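Local coordinates for protein purine nucleoside phosphorylase (Schistosoma mansoni, PDB 6BHB) that probably catalyses the reversible phosphorolysis of purine nucleosides such as inosine and guanosine, releasing the free base and ribose 1-phosphate, at residues Leu114-Ala119 with Met275-Ile280; Glu191-Phe196 with Gly215-Gly220. One frame throughout, in Å; residues are numbered along the deposited sequence.

Contact 1 (Leu114-Ala119 with Met275-Ile280); sequences LITNLA and MWFKEI. With DS1 (2-aminopyrimidin-5-ol), chain J; DMS (dimethyl sulfoxide), chain H.
Thr116 and Phe277 point at each other from opposite directions, and the methyl CG2 of Thr116 ends 3.5 Å from CZ of the ring, approaching obliquely at its far end. Leu114 meets the same ring differently: its CB lies at the edge, near the ring plane, 3.9 Å from Phe277 CE1. A phenyl group suits this place, being wide enough to touch Leu114 CB through CE1 and Thr116 CG2 through CZ and CE1. Beyond it, Leu114 CD1 reaches CG2 of Ile280 at 4.2 Å, a looser branch-to-branch touch. This is helix-on-sheet packing of the alpha/beta fold of the phosphorylase superfamily: segment 275-280 of helix 259-283 runs nearly antiparallel to segment 114-119 of strand 112-121, with 11.1 Å between their axes. Within the helix, Ile280 CD1 rests 4.0 Å above one face of the Phe277 ring, toward its rim. Threonine serves two surroundings at once. With chi1 at 65°, OG1 sits between the backbone N and the carbonyl carbon, where it is hydrogen-bonded to Gly34 N, while CG2 is turned to the ring of Phe277. Further along the strand, Leu118 N donates a 3.0 Å hydrogen bond to O of dimethyl sulfoxide, probably from the crystallisation liquor.

Contact 2 (Glu191-Phe196 with Gly215-Gly220); sequences EGVYAF and GCDVVG. With DS1 (2-aminopyrimidin-5-ol), chain J.
Val193 and Asp217 are joined by bonds in both directions: Val193 N donates at 2.8 Å to Asp217 OD2, which accepts through its anti lone pair, and Asp217 N returns a bond to Val193 O. They begin the pairing of two parallel strands in a beta-alpha-beta unit, in which helix 205-213 connects strand 189-196 to strand 218-220. Val193 O is gripped twice, since Val218 N also donates to it, at 3.2 Å. Regular parallel pairing follows, with Ala195 N bonded to Val218 O at 2.9 Å and Gly220 N to Ala195 O, the donor lying almost on the extension of the Ala195 carbonyl bond (C=O...N 178°).

On one face of the sheet Tyr194 and Val218 cross at about a right angle, CG2 of the valine lying 3.5 Å from Tyr194 CD1. On the other, the small methyl of Ala195 leaves room for Cys216 SG, 3.7 Å from Ala195 CB. Tyr194 CG is anti to the backbone N (chi1 180°), which carries the ring out along strand 218-220 to Gly220, which meets it obliquely; a residue without a side chain suits that place, because a CB there would collide with the tyrosine hydroxyl.

In the second shell, Asn123 ND2 binds Asp217 OD1, so both carboxylate oxygens are engaged, and Ser222 N is hydrogen-bonded to the Tyr194 hydroxyl. Gly215, with positive phi in a Schellman motif, ends helix 205-213 and turns the chain toward the strand. At the other end Gly220 CA comes within 3.5 Å of the O atom of the bound 2-aminopyrimidin-5-ol.

After helix 9-23, four earlier strands and helix 95-107, the chain reaches strand 112-121, which carries the first half of contact 1. It then passes through strand 131-139, helix 170-182 and strand 189-196, and goes on through helix 205-213 to strand 218-220, where contact 2 closes a short loop. Strand 236-246 follows before helix 259-283 returns to close contact 1, so contact 2 is nested wholly inside the larger loop. Contact 1 ties the late helix to the sheet, whereas contact 2 joins strands within it. Their centres are about 17 Å apart, yet strands 112-121 and 218-220 are antiparallel neighbours: Ala119 CB packs 3.2 Å from Val219 O, and both contacts touch the bound 2-aminopyrimidin-5-ol.

Contact 1 (Leu114-Ala119 with Met275-Ile280)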
ATOM      1  N   LEU A 114     -11.167  21.619  12.391  1.00 31.94           N
ATOM      2  CA  LEU A 114     -10.550  21.137  13.623  1.00 32.26           C
ATOM      3  C   LEU A 114     -10.836  19.649  13.781  1.00 30.02           C
ATOM      4  O   LEU A 114     -11.987  19.220  13.648  1.00 31.94           O
ATOM      5  CB  LEU A 114     -11.078  21.906  14.838  1.00 32.09           C
ATOM      6  CG  LEU A 114     -11.065  23.436  14.744  1.00 34.27           C
ATOM      7  CD1 LEU A 114     -11.669  24.054  15.997  1.00 33.98           C
ATOM      8  CD2 LEU A 114      -9.654  23.956  14.518  1.00 33.04           C
ATOM      9  N   ILE A 115      -9.795  18.868  14.080  1.00 29.89           N
ATOM     10  CA  ILE A 115      -9.877  17.411  14.080  1.00 30.21           C
ATOM     11  C   ILE A 115      -9.205  16.861  15.333  1.00 34.32           C
ATOM     12  O   ILE A 115      -8.141  17.340  15.743  1.00 35.49           O
ATOM     13  CB  ILE A 115      -9.221  16.810  12.818  1.00 30.71           C
ATOM     14  CG1 ILE A 115      -9.792  17.460  11.554  1.00 30.91           C
ATOM     15  CG2 ILE A 115      -9.428  15.302  12.780  1.00 32.71           C
ATOM     16  CD1 ILE A 115      -9.098  17.046  10.273  1.00 34.43           C
ATOM     17  N   THR A 116      -9.822  15.838  15.929  1.00 33.37           N
ATOM     18  CA  THR A 116      -9.239  15.096  17.038  1.00 30.75           C
ATOM     19  C   THR A 116      -9.297  13.604  16.731  1.00 31.26           C
ATOM     20  O   THR A 116     -10.176  13.141  15.997  1.00 31.45           O
ATOM     21  CB  THR A 116      -9.967  15.374  18.369  1.00 30.46           C
ATOM     22  OG1 THR A 116     -11.316  14.895  18.296  1.00 34.04           O
ATOM     23  CG2 THR A 116      -9.979  16.859  18.680  1.00 29.85           C
ATOM     24  N   ASN A 117      -8.350  12.855  17.292  1.00 30.88           N
ATOM     25  CA  ASN A 117      -8.314  11.411  17.111  1.00 30.91           C
ATOM     26  C   ASN A 117      -7.604  10.773  18.299  1.00 30.66           C
ATOM     27  O   ASN A 117      -6.999  11.454  19.130  1.00 26.04           O
ATOM     28  CB  ASN A 117      -7.625  11.026  15.793  1.00 33.87           C
ATOM     29  CG  ASN A 117      -6.150  11.405  15.760  1.00 32.50           C
ATOM     30  OD1 ASN A 117      -5.398  11.133  16.697  1.00 34.09           O
ATOM     31  ND2 ASN A 117      -5.730  12.037  14.670  1.00 38.46           N
ATOM     32  N   LEU A 118      -7.699   9.448  18.371  1.00 29.17           N
ATOM     33  CA  LEU A 118      -6.948   8.639  19.321  1.00 28.40           C
ATOM     34  C   LEU A 118      -5.848   7.895  18.576  1.00 32.26           C
ATOM     35  O   LEU A 118      -6.066   7.403  17.466  1.00 32.29           O
ATOM     36  CB  LEU A 118      -7.858   7.643  20.040  1.00 32.44           C
ATOM     37  CG  LEU A 118      -8.800   8.244  21.084  1.00 34.94           C
ATOM     38  CD1 LEU A 118     -10.213   7.728  20.892  1.00 42.08           C
ATOM     39  CD2 LEU A 118      -8.304   7.931  22.483  1.00 37.30           C
ATOM     40  N   ALA A 119      -4.669   7.808  19.189  1.00 29.33           N
ATOM     41  CA  ALA A 119      -3.509   7.256  18.504  1.00 25.82           C
ATOM     42  C   ALA A 119      -2.587   6.586  19.511  1.00 29.96           C
ATOM     43  O   ALA A 119      -2.699   6.787  20.723  1.00 32.24           O
ATOM     44  CB  ALA A 119      -2.753   8.342  17.731  1.00 25.83           C
ATOM     45  N   MET A 275     -13.387  21.448  26.875  1.00 40.52           N
ATOM     46  CA  MET A 275     -13.044  22.797  27.314  1.00 43.92           C
ATOM     47  C   MET A 275     -11.980  23.412  26.412  1.00 42.87           C
ATOM     48  O   MET A 275     -12.047  24.601  26.076  1.00 42.26           O
ATOM     49  CB  MET A 275     -12.562  22.747  28.765  1.00 46.10           C
ATOM     50  CG  MET A 275     -12.384  24.099  29.453  1.00 55.15           C
ATOM     51  SD  MET A 275     -10.970  25.076  28.893  1.00 58.81           S
ATOM     52  CE  MET A 275      -9.606  23.953  29.174  1.00 43.09           C
ATOM     53  N   TRP A 276     -10.996  22.612  26.003  1.00 40.33           N
ATOM     54  CA  TRP A 276      -9.876  23.126  25.221  1.00 36.90           C
ATOM     55  C   TRP A 276     -10.333  23.625  23.853  1.00 37.53           C
ATOM     56  O   TRP A 276      -9.958  24.723  23.423  1.00 35.37           O
ATOM     57  CB  TRP A 276      -8.822  22.030  25.072  1.00 37.44           C
ATOM     58  CG  TRP A 276      -7.496  22.480  24.539  1.00 39.37           C
ATOM     59  CD1 TRP A 276      -7.045  23.763  24.415  1.00 39.51           C
ATOM     60  CD2 TRP A 276      -6.444  21.637  24.057  1.00 37.56           C
ATOM     61  NE1 TRP A 276      -5.775  23.768  23.887  1.00 37.34           N
ATOM     62  CE2 TRP A 276      -5.385  22.474  23.657  1.00 35.72           C
ATOM     63  CE3 TRP A 276      -6.297  20.252  23.926  1.00 35.84           C
ATOM     64  CZ2 TRP A 276      -4.195  21.972  23.135  1.00 34.77           C
ATOM     65  CZ3 TRP A 276      -5.117  19.757  23.407  1.00 34.01           C
ATOM     66  CH2 TRP A 276      -4.081  20.614  23.017  1.00 34.63           C
ATOM     67  N   PHE A 277     -11.143  22.830  23.151  1.00 37.32           N
ATOM     68  CA  PHE A 277     -11.531  23.186  21.790  1.00 38.54           C
ATOM     69  C   PHE A 277     -12.634  24.235  21.756  1.00 39.94           C
ATOM     70  O   PHE A 277     -12.739  24.980  20.775  1.00 42.42           O
ATOM     71  CB  PHE A 277     -11.961  21.934  21.026  1.00 39.96           C
ATOM     72  CG  PHE A 277     -10.839  21.277  20.281  1.00 36.53           C
ATOM     73  CD1 PHE A 277     -10.914  21.087  18.912  1.00 40.26           C
ATOM     74  CD2 PHE A 277      -9.694  20.874  20.946  1.00 39.23           C
ATOM     75  CE1 PHE A 277      -9.874  20.490  18.225  1.00 38.64           C
ATOM     76  CE2 PHE A 277      -8.651  20.279  20.264  1.00 37.44           C
ATOM     77  CZ  PHE A 277      -8.741  20.088  18.903  1.00 37.28           C
ATOM     78  N   LYS A 278     -13.461  24.312  22.801  1.00 39.19           N
ATOM     79  CA  LYS A 278     -14.446  25.387  22.875  1.00 39.29           C
ATOM     80  C   LYS A 278     -13.760  26.747  22.863  1.00 41.50           C
ATOM     81  O   LYS A 278     -14.196  27.667  22.161  1.00 41.00           O
ATOM     82  CB  LYS A 278     -15.306  25.221  24.129  1.00 41.17           C
ATOM     83  CG  LYS A 278     -16.417  26.252  24.287  1.00 47.51           C
ATOM     84  CD  LYS A 278     -17.241  25.975  25.539  1.00 52.04           C
ATOM     85  CE  LYS A 278     -18.183  27.122  25.874  1.00 61.08           C
ATOM     86  NZ  LYS A 278     -19.308  27.246  24.907  1.00 66.71           N
ATOM     87  N   GLU A 279     -12.673  26.888  23.626  1.00 42.45           N
ATOM     88  CA  GLU A 279     -11.933  28.146  23.650  1.00 41.39           C
ATOM     89  C   GLU A 279     -11.224  28.397  22.323  1.00 38.84           C
ATOM     90  O   GLU A 279     -11.164  29.540  21.853  1.00 37.70           O
ATOM     91  CB  GLU A 279     -10.930  28.135  24.804  1.00 40.78           C
ATOM     92  CG  GLU A 279     -10.100  29.407  24.953  1.00 46.67           C
ATOM     93  CD  GLU A 279     -10.918  30.601  25.407  1.00 55.22           C
ATOM     94  OE1 GLU A 279     -12.152  30.466  25.545  1.00 55.32           O
ATOM     95  OE2 GLU A 279     -10.325  31.678  25.628  1.00 61.88           O
ATOM     96  N   ILE A 280     -10.668  27.349  21.709  1.00 36.75           N
ATOM     97  CA  ILE A 280     -10.022  27.506  20.406  1.00 38.35           C
ATOM     98  C   ILE A 280     -11.001  28.107  19.404  1.00 38.50           C
ATOM     99  O   ILE A 280     -10.688  29.081  18.710  1.00 37.66           O
ATOM    100  CB  ILE A 280      -9.466  26.157  19.913  1.00 39.26           C
ATOM    101  CG1 ILE A 280      -8.263  25.738  20.764  1.00 37.85           C
ATOM    102  CG2 ILE A 280      -9.063  26.239  18.440  1.00 39.78           C
ATOM    103  CD1 ILE A 280      -7.755  24.334  20.481  1.00 37.20           C
TER
HETATM  104  C3  DS1 J 309      -5.211   3.747  17.685  0.98 33.87           C
HETATM  105  C2  DS1 J 309      -4.207   3.120  17.028  0.98 30.08           C
HETATM  106  C1  DS1 J 309      -3.173   2.585  17.729  0.98 32.17           C
HETATM  107  O   DS1 J 309      -4.244   3.043  15.624  0.98 39.37           O
HETATM  108  N1  DS1 J 309      -3.155   2.669  19.050  0.98 39.15           N
HETATM  109  N2  DS1 J 309      -5.190   3.829  19.004  0.98 37.59           N
HETATM  110  C   DS1 J 309      -4.164   3.294  19.706  0.98 42.38           C
HETATM  111  N   DS1 J 309      -4.148   3.387  21.157  0.98 57.71           N
HETATM  112  S   DMS H 307     -10.117   8.329  15.890  1.00 55.13           S
HETATM  113  O   DMS H 307     -10.159   8.008  17.348  1.00 46.43           O
HETATM  114  C1  DMS H 307      -9.385   6.950  14.967  1.00 53.52           C
HETATM  115  C2  DMS H 307     -11.795   8.265  15.211  1.00 54.53           C

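Contact 2 (Glu191-Phe196 with Gly215-Gly220)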
ATOM      1  N   GLU A 191       4.285  18.092  20.254  1.00 36.02           N
ATOM      2  CA  GLU A 191       4.102  18.140  18.810  1.00 35.22           C
ATOM      3  C   GLU A 191       4.822  16.946  18.199  1.00 35.60           C
ATOM      4  O   GLU A 191       5.797  16.443  18.764  1.00 36.54           O
ATOM      5  CB  GLU A 191       4.637  19.450  18.207  1.00 37.20           C
ATOM      6  CG  GLU A 191       6.125  19.687  18.427  1.00 41.87           C
ATOM      7  CD  GLU A 191       6.616  20.958  17.758  1.00 47.02           C
ATOM      8  OE1 GLU A 191       5.793  21.873  17.543  1.00 52.13           O
ATOM      9  OE2 GLU A 191       7.821  21.041  17.445  1.00 46.62           O
ATOM     10  N   GLY A 192       4.341  16.484  17.048  1.00 32.59           N
ATOM     11  CA  GLY A 192       4.953  15.304  16.462  1.00 37.38           C
ATOM     12  C   GLY A 192       4.393  14.967  15.097  1.00 35.46           C
ATOM     13  O   GLY A 192       3.480  15.623  14.585  1.00 29.43           O
ATOM     14  N   VAL A 193       4.960  13.907  14.521  1.00 31.98           N
ATOM     15  CA  VAL A 193       4.627  13.439  13.180  1.00 27.74           C
ATOM     16  C   VAL A 193       3.686  12.248  13.299  1.00 29.79           C
ATOM     17  O   VAL A 193       3.933  11.326  14.087  1.00 29.76           O
ATOM     18  CB  VAL A 193       5.898  13.061  12.398  1.00 30.94           C
ATOM     19  CG1 VAL A 193       5.549  12.449  11.049  1.00 30.15           C
ATOM     20  CG2 VAL A 193       6.795  14.279  12.219  1.00 36.05           C
ATOM     21  N   TYR A 194       2.623  12.253  12.499  1.00 25.87           N
ATOM     22  CA  TYR A 194       1.568  11.248  12.566  1.00 25.87           C
ATOM     23  C   TYR A 194       1.732  10.255  11.418  1.00 26.49           C
ATOM     24  O   TYR A 194       1.762  10.652  10.249  1.00 26.10           O
ATOM     25  CB  TYR A 194       0.202  11.934  12.506  1.00 27.18           C
ATOM     26  CG  TYR A 194      -1.013  11.030  12.554  1.00 25.11           C
ATOM     27  CD1 TYR A 194      -1.703  10.820  13.743  1.00 24.38           C
ATOM     28  CD2 TYR A 194      -1.498  10.420  11.403  1.00 26.29           C
ATOM     29  CE1 TYR A 194      -2.827  10.009  13.788  1.00 27.42           C
ATOM     30  CE2 TYR A 194      -2.620   9.609  11.437  1.00 26.10           C
ATOM     31  CZ  TYR A 194      -3.283   9.409  12.628  1.00 26.25           C
ATOM     32  OH  TYR A 194      -4.399   8.602  12.655  1.00 24.45           O
ATOM     33  N   ALA A 195       1.838   8.972  11.753  1.00 26.25           N
ATOM     34  CA  ALA A 195       1.891   7.907  10.760  1.00 27.54           C
ATOM     35  C   ALA A 195       0.495   7.329  10.560  1.00 30.08           C
ATOM     36  O   ALA A 195      -0.206   7.037  11.534  1.00 28.24           O
ATOM     37  CB  ALA A 195       2.861   6.805  11.186  1.00 30.40           C
ATOM     38  N   PHE A 196       0.100   7.165   9.297  1.00 27.68           N
ATOM     39  CA  PHE A 196      -1.224   6.666   8.936  1.00 25.61           C
ATOM     40  C   PHE A 196      -1.131   5.165   8.674  1.00 29.71           C
ATOM     41  O   PHE A 196      -0.559   4.737   7.665  1.00 27.78           O
ATOM     42  CB  PHE A 196      -1.754   7.419   7.715  1.00 26.07           C
ATOM     43  CG  PHE A 196      -3.135   6.997   7.268  1.00 27.16           C
ATOM     44  CD1 PHE A 196      -3.991   6.306   8.111  1.00 29.70           C
ATOM     45  CD2 PHE A 196      -3.572   7.304   5.987  1.00 28.86           C
ATOM     46  CE1 PHE A 196      -5.255   5.927   7.683  1.00 29.19           C
ATOM     47  CE2 PHE A 196      -4.832   6.929   5.556  1.00 30.49           C
ATOM     48  CZ  PHE A 196      -5.674   6.240   6.405  1.00 31.48           C
ATOM     49  N   GLY A 215      11.245   7.751  12.400  1.00 43.63           N
ATOM     50  CA  GLY A 215      10.988   9.094  12.876  1.00 47.36           C
ATOM     51  C   GLY A 215       9.534   9.431  13.115  1.00 46.03           C
ATOM     52  O   GLY A 215       9.188  10.618  13.139  1.00 41.46           O
ATOM     53  N   CYS A 216       8.671   8.434  13.289  1.00 38.64           N
ATOM     54  CA  CYS A 216       7.268   8.674  13.596  1.00 36.28           C
ATOM     55  C   CYS A 216       7.090   8.866  15.095  1.00 34.70           C
ATOM     56  O   CYS A 216       7.714   8.168  15.900  1.00 40.98           O
ATOM     57  CB  CYS A 216       6.402   7.511  13.112  1.00 33.84           C
ATOM     58  SG  CYS A 216       6.528   7.177  11.345  1.00 40.88           S
ATOM     59  N   ASP A 217       6.231   9.816  15.466  1.00 33.23           N
ATOM     60  CA  ASP A 217       5.938  10.086  16.869  1.00 33.65           C
ATOM     61  C   ASP A 217       4.650   9.432  17.352  1.00 30.23           C
ATOM     62  O   ASP A 217       4.571   9.047  18.523  1.00 32.50           O
ATOM     63  CB  ASP A 217       5.851  11.598  17.113  1.00 31.30           C
ATOM     64  CG  ASP A 217       7.161  12.308  16.834  1.00 36.87           C
ATOM     65  OD1 ASP A 217       8.135  12.076  17.583  1.00 39.35           O
ATOM     66  OD2 ASP A 217       7.217  13.106  15.873  1.00 35.00           O
ATOM     67  N   VAL A 218       3.639   9.304  16.489  1.00 29.63           N
ATOM     68  CA  VAL A 218       2.380   8.660  16.844  1.00 27.18           C
ATOM     69  C   VAL A 218       1.868   7.916  15.618  1.00 25.12           C
ATOM     70  O   VAL A 218       2.301   8.165  14.491  1.00 29.74           O
ATOM     71  CB  VAL A 218       1.318   9.670  17.352  1.00 30.90           C
ATOM     72  CG1 VAL A 218       1.889  10.545  18.464  1.00 35.89           C
ATOM     73  CG2 VAL A 218       0.791  10.538  16.217  1.00 32.56           C
ATOM     74  N   VAL A 219       0.927   6.996  15.841  1.00 23.42           N
ATOM     75  CA  VAL A 219       0.336   6.201  14.768  1.00 26.30           C
ATOM     76  C   VAL A 219      -1.159   6.053  15.018  1.00 26.98           C
ATOM     77  O   VAL A 219      -1.594   5.806  16.149  1.00 23.64           O
ATOM     78  CB  VAL A 219       1.013   4.816  14.649  1.00 28.47           C
ATOM     79  CG1 VAL A 219       0.978   4.072  15.982  1.00 31.45           C
ATOM     80  CG2 VAL A 219       0.363   3.991  13.548  1.00 27.48           C
ATOM     81  N   GLY A 220      -1.948   6.190  13.950  1.00 27.79           N
ATOM     82  CA  GLY A 220      -3.388   6.048  14.031  1.00 30.21           C
ATOM     83  C   GLY A 220      -3.970   5.633  12.695  1.00 29.85           C
ATOM     84  O   GLY A 220      -3.249   5.474  11.706  1.00 27.23           O
TER
HETATM   85  C3  DS1 J 309      -5.211   3.747  17.685  0.98 33.87           C
HETATM   86  C2  DS1 J 309      -4.207   3.120  17.028  0.98 30.08           C
HETATM   87  C1  DS1 J 309      -3.173   2.585  17.729  0.98 32.17           C
HETATM   88  O   DS1 J 309      -4.244   3.043  15.624  0.98 39.37           O
HETATM   89  N1  DS1 J 309      -3.155   2.669  19.050  0.98 39.15           N
HETATM   90  N2  DS1 J 309      -5.190   3.829  19.004  0.98 37.59           N
HETATM   91  C   DS1 J 309      -4.164   3.294  19.706  0.98 42.38           C
HETATM   92  N   DS1 J 309      -4.148   3.387  21.157  0.98 57.71           N